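Local coordinates for protein mannuronan C5-epimerase (Pseudomonas syringae pv. tomato, PDB 4NK6) that converts beta-D-mannuronate residues of the polymer alginate to alpha-L-guluronate in the periplasm and helps shield the growing chain from degradation on its way to export, at residues T178-V186 with K200-Q208; V369-N380 with F409-G420. All coordinates share one frame; numbering follows the deposited sequence.

Contact 1 (T178-V186 with K200-Q208); sequences TPDEFRPFV and KMASMGYNQ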
loop_
_atom_site.group_PDB
_atom_site.type_symbol
_atom_site.label_atom_id
_atom_site.label_comp_id
_atom_site.label_asym_id
_atom_site.label_seq_id
_atom_site.Cartn_x
_atom_site.Cartn_y
_atom_site.Cartn_z
ATOM N N THR A 178 -19.738 -3.303 -2.375
ATOM C CA THR A 178 -19.843 -2.426 -3.533
ATOM C C THR A 178 -18.811 -1.296 -3.399
ATOM O O THR A 178 -18.411 -0.961 -2.280
ATOM C CB THR A 178 -21.313 -1.914 -3.692
ATOM O OG1 THR A 178 -21.496 -1.317 -4.977
ATOM C CG2 THR A 178 -21.676 -0.907 -2.618
ATOM N N PRO A 179 -18.328 -0.746 -4.534
ATOM C CA PRO A 179 -17.243 0.249 -4.465
ATOM C C PRO A 179 -17.545 1.510 -3.645
ATOM O O PRO A 179 -16.662 2.001 -2.946
ATOM C CB PRO A 179 -17.028 0.637 -5.937
ATOM C CG PRO A 179 -17.501 -0.570 -6.716
ATOM C CD PRO A 179 -18.665 -1.100 -5.932
ATOM N N ASP A 180 -18.766 2.027 -3.722
ATOM C CA ASP A 180 -19.053 3.341 -3.145
ATOM C C ASP A 180 -19.643 3.323 -1.735
ATOM O O ASP A 180 -19.954 4.370 -1.186
ATOM C CB ASP A 180 -19.965 4.149 -4.079
ATOM C CG ASP A 180 -19.307 4.448 -5.421
ATOM O OD1 ASP A 180 -18.083 4.670 -5.462
ATOM O OD2 ASP A 180 -20.016 4.453 -6.438
ATOM N N GLU A 181 -19.808 2.143 -1.153
ATOM C CA GLU A 181 -20.329 2.058 0.203
ATOM C C GLU A 181 -19.215 2.405 1.184
ATOM O O GLU A 181 -18.157 1.785 1.155
ATOM C CB GLU A 181 -20.847 0.645 0.482
ATOM C CG GLU A 181 -21.284 0.415 1.920
ATOM C CD GLU A 181 -21.738 -1.010 2.170
ATOM O OE1 GLU A 181 -21.142 -1.952 1.600
ATOM O OE2 GLU A 181 -22.696 -1.189 2.944
ATOM N N PHE A 182 -19.448 3.396 2.039
ATOM C CA PHE A 182 -18.441 3.795 3.019
ATOM C C PHE A 182 -18.007 2.613 3.889
ATOM O O PHE A 182 -18.846 1.855 4.383
ATOM C CB PHE A 182 -18.970 4.927 3.928
ATOM C CG PHE A 182 -18.134 5.124 5.176
ATOM C CD1 PHE A 182 -17.033 5.968 5.161
ATOM C CD2 PHE A 182 -18.425 4.434 6.353
ATOM C CE1 PHE A 182 -16.242 6.135 6.298
ATOM C CE2 PHE A 182 -17.630 4.587 7.488
ATOM C CZ PHE A 182 -16.538 5.444 7.458
ATOM N N ARG A 183 -16.695 2.452 4.067
ATOM C CA ARG A 183 -16.161 1.552 5.083
ATOM C C ARG A 183 -15.046 2.289 5.810
ATOM O O ARG A 183 -14.301 3.052 5.192
ATOM C CB ARG A 183 -15.643 0.236 4.470
ATOM C CG ARG A 183 -16.716 -0.542 3.700
ATOM C CD ARG A 183 -16.278 -1.970 3.371
ATOM N NE ARG A 183 -15.013 -2.013 2.640
ATOM C CZ ARG A 183 -14.291 -3.118 2.460
ATOM N NH1 ARG A 183 -14.703 -4.288 2.946
ATOM N NH2 ARG A 183 -13.155 -3.059 1.790
ATOM N N PRO A 184 -14.957 2.101 7.131
ATOM C CA PRO A 184 -13.882 2.691 7.935
ATOM C C PRO A 184 -12.513 2.465 7.319
ATOM O O PRO A 184 -12.331 1.529 6.546
ATOM C CB PRO A 184 -13.998 1.932 9.256
ATOM C CG PRO A 184 -15.501 1.740 9.395
ATOM C CD PRO A 184 -15.961 1.426 7.974
ATOM N N PHE A 185 -11.556 3.316 7.673
ATOM C CA PHE A 185 -10.243 3.259 7.062
ATOM C C PHE A 185 -9.243 3.942 7.977
ATOM O O PHE A 185 -9.616 4.578 8.965
ATOM C CB PHE A 185 -10.263 3.945 5.684
ATOM C CG PHE A 185 -10.717 5.385 5.733
ATOM C CD1 PHE A 185 -9.821 6.402 6.029
ATOM C CD2 PHE A 185 -12.040 5.719 5.483
ATOM C CE1 PHE A 185 -10.236 7.717 6.090
ATOM C CE2 PHE A 185 -12.468 7.039 5.535
ATOM C CZ PHE A 185 -11.573 8.040 5.834
ATOM N N VAL A 186 -7.966 3.804 7.648
ATOM C CA VAL A 186 -6.912 4.531 8.355
ATOM C C VAL A 186 -6.230 5.461 7.361
ATOM O O VAL A 186 -5.981 5.079 6.214
ATOM C CB VAL A 186 -5.855 3.585 8.962
ATOM C CG1 VAL A 186 -4.781 4.387 9.717
ATOM C CG2 VAL A 186 -6.517 2.570 9.905
ATOM N N LYS A 200 -3.842 -7.249 13.080
ATOM C CA LYS A 200 -4.758 -7.675 12.032
ATOM C C LYS A 200 -5.764 -6.566 11.779
ATOM O O LYS A 200 -6.307 -5.997 12.725
ATOM C CB LYS A 200 -5.486 -8.964 12.434
ATOM C CG LYS A 200 -4.563 -10.168 12.676
ATOM C CD LYS A 200 -5.374 -11.417 13.028
ATOM C CE LYS A 200 -4.474 -12.579 13.479
ATOM N NZ LYS A 200 -3.605 -13.113 12.388
ATOM N N MET A 201 -5.992 -6.255 10.503
ATOM C CA MET A 201 -7.069 -5.352 10.083
ATOM C C MET A 201 -7.820 -5.975 8.928
ATOM O O MET A 201 -7.211 -6.582 8.051
ATOM C CB MET A 201 -6.521 -3.995 9.626
ATOM C CG MET A 201 -5.616 -3.327 10.652
ATOM S SD MET A 201 -5.279 -1.597 10.259
ATOM C CE MET A 201 -4.315 -1.155 11.699
ATOM N N ALA A 202 -9.139 -5.822 8.918
ATOM C CA ALA A 202 -9.920 -6.359 7.824
ATOM C C ALA A 202 -11.056 -5.423 7.408
ATOM O O ALA A 202 -11.559 -4.637 8.217
ATOM C CB ALA A 202 -10.464 -7.741 8.190
ATOM N N SER A 203 -11.419 -5.496 6.130
ATOM C CA SER A 203 -12.652 -4.893 5.625
ATOM C C SER A 203 -12.665 -3.364 5.567
ATOM O O SER A 203 -13.725 -2.750 5.491
ATOM C CB SER A 203 -13.863 -5.438 6.388
ATOM O OG SER A 203 -14.016 -6.822 6.100
ATOM N N MET A 204 -11.483 -2.758 5.545
ATOM C CA MET A 204 -11.387 -1.305 5.478
ATOM C C MET A 204 -11.316 -0.767 4.062
ATOM O O MET A 204 -10.815 -1.427 3.159
ATOM C CB MET A 204 -10.131 -0.831 6.198
ATOM C CG MET A 204 -10.158 -1.024 7.702
ATOM S SD MET A 204 -8.642 -0.362 8.390
ATOM C CE MET A 204 -8.937 -0.652 10.142
ATOM N N GLY A 205 -11.772 0.468 3.888
ATOM C CA GLY A 205 -11.521 1.172 2.654
ATOM C C GLY A 205 -12.643 1.053 1.648
ATOM O O GLY A 205 -13.404 0.078 1.638
ATOM N N TYR A 206 -12.725 2.051 0.780
ATOM C CA TYR A 206 -13.679 2.033 -0.313
ATOM C C TYR A 206 -13.246 3.036 -1.380
ATOM O O TYR A 206 -12.218 3.697 -1.234
ATOM C CB TYR A 206 -15.107 2.298 0.195
ATOM C CG TYR A 206 -15.381 3.707 0.682
ATOM C CD1 TYR A 206 -14.745 4.211 1.814
ATOM C CD2 TYR A 206 -16.305 4.525 0.025
ATOM C CE1 TYR A 206 -15.005 5.504 2.276
ATOM C CE2 TYR A 206 -16.579 5.822 0.473
ATOM C CZ TYR A 206 -15.921 6.301 1.609
ATOM O OH TYR A 206 -16.169 7.583 2.070
ATOM N N ASN A 207 -14.024 3.126 -2.456
ATOM C CA ASN A 207 -13.671 3.939 -3.625
ATOM C C ASN A 207 -13.853 5.442 -3.380
ATOM O O ASN A 207 -14.743 6.065 -3.948
ATOM C CB ASN A 207 -14.522 3.493 -4.825
ATOM C CG ASN A 207 -14.144 4.201 -6.124
ATOM O OD1 ASN A 207 -12.972 4.463 -6.387
ATOM N ND2 ASN A 207 -15.147 4.508 -6.939
ATOM N N GLN A 208 -13.015 6.016 -2.523
ATOM C CA GLN A 208 -13.078 7.447 -2.217
ATOM C C GLN A 208 -11.678 7.937 -1.875
ATOM O O GLN A 208 -10.920 7.243 -1.189
ATOM C CB GLN A 208 -14.034 7.718 -1.049
ATOM C CG GLN A 208 -14.155 9.196 -0.625
ATOM C CD GLN A 208 -14.835 10.074 -1.676
ATOM O OE1 GLN A 208 -15.710 9.624 -2.424
ATOM N NE2 GLN A 208 -14.423 11.331 -1.740
#
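Tyr206 and Phe182 meet where two loops pack together on the right-handed beta-helix, one running into strand 186-188, the other leaving strand 200-202. The tight part centres on the Tyr206 ring. Phe182 CA lies 3.6 Å from the ring centroid and 4° off its normal, a CH-pi contact, while the Phe182 ring turns an edge to the same ring in an offset edge-to-face pair, planes at 71°. With CG between the backbone N and the carbonyl carbon (chi1 70°), the Tyr206 ring lies against Phe182 CA.

Next to it, Arg183 grips one carbonyl oxygen side-on: NE is 2.8 Å and NH2 3.2 Å from Gly205 O, which lies near the guanidinium plane. Ser203 O instead stands over one guanidinium face. Asp243 receives both Arg183 NH1, in a salt bridge, and Ser203 OG, which ties the buried charge to the next coil of the beta-helix, just after strand 240-242. Gly205 N donates a hydrogen bond of 2.9 Å to Pro184 O.

The solvent side, by contrast, is thin. Pro179 O, within the type I turn 178-181, accepts a hydrogen bond from Asn207 N, and the exposed Asp180 and Asn207 run side by side, Asn207 ND2 donating a long hydrogen bond (3.3 Å) to Asp180 OD1.

Contact 2 (V369-N380 with F409-G420); sequences VRNSVNIKLYEN and FDAQVSLIMVGG
Tyr378 and Val418 form a close side-chain contact between two neighbouring parallel strands, 375-378 and 414-418, of the right-handed beta-helix. Val418 CB sits over one ring face, 3.8 Å from the centroid and 24° off the normal; its CG2 branch, anti to the carbonyl carbon, reaches Tyr378 CE2 at 3.5 Å. On the other sheet face Leu377 and Met417 lie side by side, CD1 to CG 4.1 Å, and Ile375 CB touches Leu415 CB at 4.0 Å.

The backbone fixes this register. Ile416 N bonds to Ile375 O and Leu377 N to Ile416 O, the latter at 2.8 Å and 177°, and the ladder runs on to Glu379 N with Val418 O. At the N-terminal end of the pairing, Ser414 OG accepts from Asn374 N at 3.0 Å, and a water joins that hydroxyl to Asn374 OD1. Beyond the strands, another water donates to both Asn380 O (2.9 Å) and Gly419 O. Asn371, bonded through ND2 to Glu348 and to the backbone of modified residue 395, sets its CB against Asp410 O.

Further out, Trp355 meets the Tyr378 ring with planes about 5° apart, and Glu24 bonds to its OH. The chemistry implies division of labour: backbone bonds and bridging waters join successive coils, while apolar side chains pack on the Leu377 and Met417 face and Val418 meets Tyr378 on the other.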
loop_
_atom_site.group_PDB
_atom_site.type_symbol
_atom_site.label_atom_id
_atom_site.label_comp_id
_atom_site.label_asym_id
_atom_site.label_seq_id
_atom_site.Cartn_x
_atom_site.Cartn_y
_atom_site.Cartn_z
ATOM N N VAL A 369 7.369 -6.270 -20.581
ATOM C CA VAL A 369 7.927 -4.925 -20.555
ATOM C C VAL A 369 7.352 -4.121 -21.703
ATOM O O VAL A 369 7.592 -4.442 -22.858
ATOM C CB VAL A 369 9.465 -4.951 -20.714
ATOM C CG1 VAL A 369 10.031 -3.542 -20.648
ATOM C CG2 VAL A 369 10.104 -5.836 -19.638
ATOM N N ARG A 370 6.594 -3.076 -21.382
ATOM C CA ARG A 370 5.970 -2.254 -22.409
ATOM C C ARG A 370 6.527 -0.832 -22.338
ATOM O O ARG A 370 6.551 -0.233 -21.263
ATOM C CB ARG A 370 4.444 -2.230 -22.235
ATOM C CG ARG A 370 3.684 -1.528 -23.384
ATOM C CD ARG A 370 2.183 -1.398 -23.081
ATOM N NE ARG A 370 1.877 -0.274 -22.190
ATOM C CZ ARG A 370 0.662 -0.000 -21.713
ATOM N NH1 ARG A 370 0.479 1.050 -20.922
ATOM N NH2 ARG A 370 -0.373 -0.772 -22.030
ATOM N N ASN A 371 6.983 -0.316 -23.479
ATOM C CA ASN A 371 7.418 1.082 -23.591
ATOM C C ASN A 371 8.428 1.503 -22.533
ATOM O O ASN A 371 8.370 2.630 -22.045
ATOM C CB ASN A 371 6.221 2.042 -23.518
ATOM C CG ASN A 371 5.322 1.959 -24.739
ATOM O OD1 ASN A 371 5.764 1.608 -25.831
ATOM N ND2 ASN A 371 4.050 2.294 -24.559
ATOM N N SER A 372 9.334 0.599 -22.168
ATOM C CA SER A 372 10.324 0.889 -21.135
ATOM C C SER A 372 11.738 0.626 -21.650
ATOM O O SER A 372 11.997 -0.416 -22.259
ATOM C CB SER A 372 10.055 0.020 -19.897
ATOM O OG SER A 372 8.700 0.130 -19.494
ATOM N N VAL A 373 12.657 1.555 -21.400
ATOM C CA VAL A 373 14.043 1.367 -21.839
ATOM C C VAL A 373 15.008 1.121 -20.681
ATOM O O VAL A 373 14.715 1.463 -19.537
ATOM C CB VAL A 373 14.561 2.557 -22.684
ATOM C CG1 VAL A 373 13.790 2.661 -23.989
ATOM C CG2 VAL A 373 14.495 3.856 -21.892
ATOM N N ASN A 374 16.158 0.527 -20.995
ATOM C CA ASN A 374 17.217 0.270 -20.017
ATOM C C ASN A 374 16.747 -0.618 -18.877
ATOM O O ASN A 374 17.077 -0.389 -17.711
ATOM C CB ASN A 374 17.806 1.571 -19.473
ATOM C CG ASN A 374 18.414 2.428 -20.556
ATOM O OD1 ASN A 374 19.047 1.924 -21.484
ATOM N ND2 ASN A 374 18.214 3.733 -20.455
ATOM N N ILE A 375 15.962 -1.627 -19.227
ATOM C CA ILE A 375 15.531 -2.626 -18.267
ATOM C C ILE A 375 16.610 -3.697 -18.164
ATOM O O ILE A 375 17.066 -4.228 -19.174
ATOM C CB ILE A 375 14.195 -3.249 -18.689
ATOM C CG1 ILE A 375 13.102 -2.167 -18.714
ATOM C CG2 ILE A 375 13.792 -4.387 -17.751
ATOM C CD1 ILE A 375 13.003 -1.369 -17.416
ATOM N N LYS A 376 17.041 -3.993 -16.943
ATOM C CA LYS A 376 18.035 -5.037 -16.738
ATOM C C LYS A 376 17.390 -6.272 -16.127
ATOM O O LYS A 376 16.778 -6.206 -15.063
ATOM C CB LYS A 376 19.193 -4.519 -15.881
ATOM C CG LYS A 376 19.933 -3.362 -16.543
ATOM C CD LYS A 376 21.067 -2.815 -15.684
ATOM C CE LYS A 376 21.805 -1.689 -16.417
ATOM N NZ LYS A 376 22.861 -1.065 -15.569
ATOM N N LEU A 377 17.504 -7.396 -16.827
ATOM C CA LEU A 377 16.927 -8.650 -16.360
ATOM C C LEU A 377 18.064 -9.607 -16.050
ATOM O O LEU A 377 18.613 -10.251 -16.950
ATOM C CB LEU A 377 15.990 -9.247 -17.417
ATOM C CG LEU A 377 14.794 -8.392 -17.873
ATOM C CD1 LEU A 377 13.906 -9.149 -18.848
ATOM C CD2 LEU A 377 13.968 -7.898 -16.701
ATOM N N TYR A 378 18.441 -9.681 -14.779
ATOM C CA TYR A 378 19.586 -10.497 -14.385
ATOM C C TYR A 378 19.159 -11.706 -13.554
ATOM O O TYR A 378 18.438 -11.571 -12.560
ATOM C CB TYR A 378 20.599 -9.660 -13.603
ATOM C CG TYR A 378 21.554 -8.836 -14.449
ATOM C CD1 TYR A 378 21.106 -7.741 -15.178
ATOM C CD2 TYR A 378 22.915 -9.146 -14.503
ATOM C CE1 TYR A 378 21.988 -6.974 -15.953
ATOM C CE2 TYR A 378 23.800 -8.389 -15.272
ATOM C CZ TYR A 378 23.320 -7.303 -15.992
ATOM O OH TYR A 378 24.187 -6.548 -16.759
ATOM N N GLU A 379 19.609 -12.883 -13.978
ATOM C CA GLU A 379 19.425 -14.125 -13.232
ATOM C C GLU A 379 17.969 -14.494 -12.962
ATOM O O GLU A 379 17.699 -15.295 -12.069
ATOM C CB GLU A 379 20.210 -14.097 -11.906
ATOM C CG GLU A 379 21.720 -13.866 -12.062
ATOM C CD GLU A 379 22.403 -14.932 -12.903
ATOM O OE1 GLU A 379 21.952 -16.093 -12.881
ATOM O OE2 GLU A 379 23.392 -14.608 -13.592
ATOM N N ASN A 380 17.031 -13.919 -13.714
ATOM C CA ASN A 380 15.628 -14.284 -13.537
ATOM C C ASN A 380 15.305 -15.668 -14.080
ATOM O O ASN A 380 15.863 -16.109 -15.087
ATOM C CB ASN A 380 14.690 -13.255 -14.168
ATOM C CG ASN A 380 14.804 -11.901 -13.511
ATOM O OD1 ASN A 380 14.290 -11.689 -12.409
ATOM N ND2 ASN A 380 15.487 -10.978 -14.178
ATOM N N PHE A 409 4.957 9.373 -22.074
ATOM C CA PHE A 409 5.488 8.054 -22.382
ATOM C C PHE A 409 6.277 8.136 -23.675
ATOM O O PHE A 409 6.154 9.099 -24.426
ATOM C CB PHE A 409 4.345 7.052 -22.563
ATOM C CG PHE A 409 3.630 7.187 -23.879
ATOM C CD1 PHE A 409 2.664 8.165 -24.061
ATOM C CD2 PHE A 409 3.937 6.349 -24.940
ATOM C CE1 PHE A 409 2.008 8.297 -25.273
ATOM C CE2 PHE A 409 3.289 6.478 -26.155
ATOM C CZ PHE A 409 2.320 7.456 -26.322
ATOM N N ASP A 410 7.071 7.107 -23.941
ATOM C CA ASP A 410 7.768 7.007 -25.214
ATOM C C ASP A 410 7.745 5.563 -25.718
ATOM O O ASP A 410 8.117 4.633 -24.994
ATOM C CB ASP A 410 9.203 7.521 -25.086
ATOM C CG ASP A 410 9.943 7.496 -26.404
ATOM O OD1 ASP A 410 9.305 7.764 -27.443
ATOM O OD2 ASP A 410 11.157 7.194 -26.401
ATOM N N ALA A 411 7.291 5.385 -26.956
ATOM C CA ALA A 411 7.094 4.056 -27.530
ATOM C C ALA A 411 8.405 3.385 -27.958
ATOM O O ALA A 411 8.621 3.120 -29.138
ATOM C CB ALA A 411 6.116 4.121 -28.703
ATOM N N GLN A 412 9.278 3.121 -26.992
ATOM C CA GLN A 412 10.508 2.383 -27.251
ATOM C C GLN A 412 10.721 1.353 -26.150
ATOM O O GLN A 412 10.355 1.580 -24.988
ATOM C CB GLN A 412 11.715 3.319 -27.334
ATOM C CG GLN A 412 11.584 4.416 -28.371
ATOM C CD GLN A 412 12.914 4.813 -28.977
ATOM O OE1 GLN A 412 13.491 4.068 -29.771
ATOM N NE2 GLN A 412 13.408 5.993 -28.610
ATOM N N VAL A 413 11.295 0.213 -26.521
ATOM C CA VAL A 413 11.612 -0.823 -25.550
ATOM C C VAL A 413 13.058 -1.291 -25.727
ATOM O O VAL A 413 13.516 -1.533 -26.839
ATOM C CB VAL A 413 10.601 -2.008 -25.613
ATOM C CG1 VAL A 413 10.745 -2.813 -26.914
ATOM C CG2 VAL A 413 10.742 -2.906 -24.387
ATOM N N SER A 414 13.798 -1.372 -24.631
ATOM C CA SER A 414 15.131 -1.950 -24.705
ATOM C C SER A 414 15.487 -2.660 -23.409
ATOM O O SER A 414 15.097 -2.232 -22.316
ATOM C CB SER A 414 16.179 -0.895 -25.030
ATOM O OG SER A 414 16.444 -0.104 -23.895
ATOM N N LEU A 415 16.221 -3.755 -23.526
ATOM C CA LEU A 415 16.640 -4.450 -22.329
ATOM C C LEU A 415 17.952 -5.201 -22.476
ATOM O O LEU A 415 18.461 -5.405 -23.582
ATOM C CB LEU A 415 15.525 -5.355 -21.808
ATOM C CG LEU A 415 14.758 -6.209 -22.807
ATOM C CD1 LEU A 415 15.455 -7.535 -22.995
ATOM C CD2 LEU A 415 13.334 -6.407 -22.323
ATOM N N ILE A 416 18.503 -5.563 -21.324
ATOM C CA ILE A 416 19.704 -6.364 -21.232
ATOM C C ILE A 416 19.350 -7.571 -20.374
ATOM O O ILE A 416 18.831 -7.421 -19.265
ATOM C CB ILE A 416 20.846 -5.559 -20.597
ATOM C CG1 ILE A 416 21.236 -4.402 -21.524
ATOM C CG2 ILE A 416 22.049 -6.445 -20.326
ATOM C CD1 ILE A 416 22.288 -3.468 -20.959
ATOM N N MET A 417 19.580 -8.763 -20.912
ATOM C CA MET A 417 19.307 -9.991 -20.175
ATOM C C MET A 417 20.609 -10.738 -19.943
ATOM O O MET A 417 21.366 -10.973 -20.890
ATOM C CB MET A 417 18.323 -10.878 -20.938
ATOM C CG MET A 417 17.000 -10.200 -21.277
ATOM S SD MET A 417 15.804 -11.350 -21.991
ATOM C CE MET A 417 15.969 -12.706 -20.842
ATOM N N VAL A 418 20.872 -11.091 -18.685
ATOM C CA VAL A 418 22.082 -11.834 -18.311
ATOM C C VAL A 418 21.706 -13.003 -17.406
ATOM O O VAL A 418 21.028 -12.824 -16.392
ATOM C CB VAL A 418 23.112 -10.937 -17.577
ATOM C CG1 VAL A 418 24.281 -11.772 -17.021
ATOM C CG2 VAL A 418 23.639 -9.839 -18.494
ATOM N N GLY A 419 22.121 -14.207 -17.783
ATOM C CA GLY A 419 21.954 -15.361 -16.918
ATOM C C GLY A 419 20.510 -15.779 -16.731
ATOM O O GLY A 419 19.642 -15.418 -17.523
ATOM N N GLY A 420 20.254 -16.543 -15.673
ATOM C CA GLY A 420 18.923 -17.039 -15.390
ATOM C C GLY A 420 18.442 -18.060 -16.396
ATOM O O GLY A 420 19.227 -18.622 -17.163
HETATM O O HOH W 1 7.563 5.285 -21.799
HETATM O O HOH W 2 17.998 1.899 -24.325
HETATM O O HOH W 3 16.764 -14.820 -17.479
#

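Contact 1 (178-186 with 200-208) closes before contact 2 (369-380 with 409-420) opens, so the two follow in series along the chain. Their centres are 37 Å apart and their nearest atoms about 20 Å, on opposite sides of the chain's centre. They are nonetheless related through the parallel strand stacking of the beta-helix: 200-202 is followed by 240-242, 262-264, 281-288, 306-308, 330-337 and 353-355 before 375-378 and 414-418. Contact 1 packs loops, and its Asn207 side chain is about 12 Å from that of His274, the inferred proton acceptor; contact 2 pairs strands away from the annotated sites. One solenoid thus carries both loop packing and plain coil-to-coil pairing.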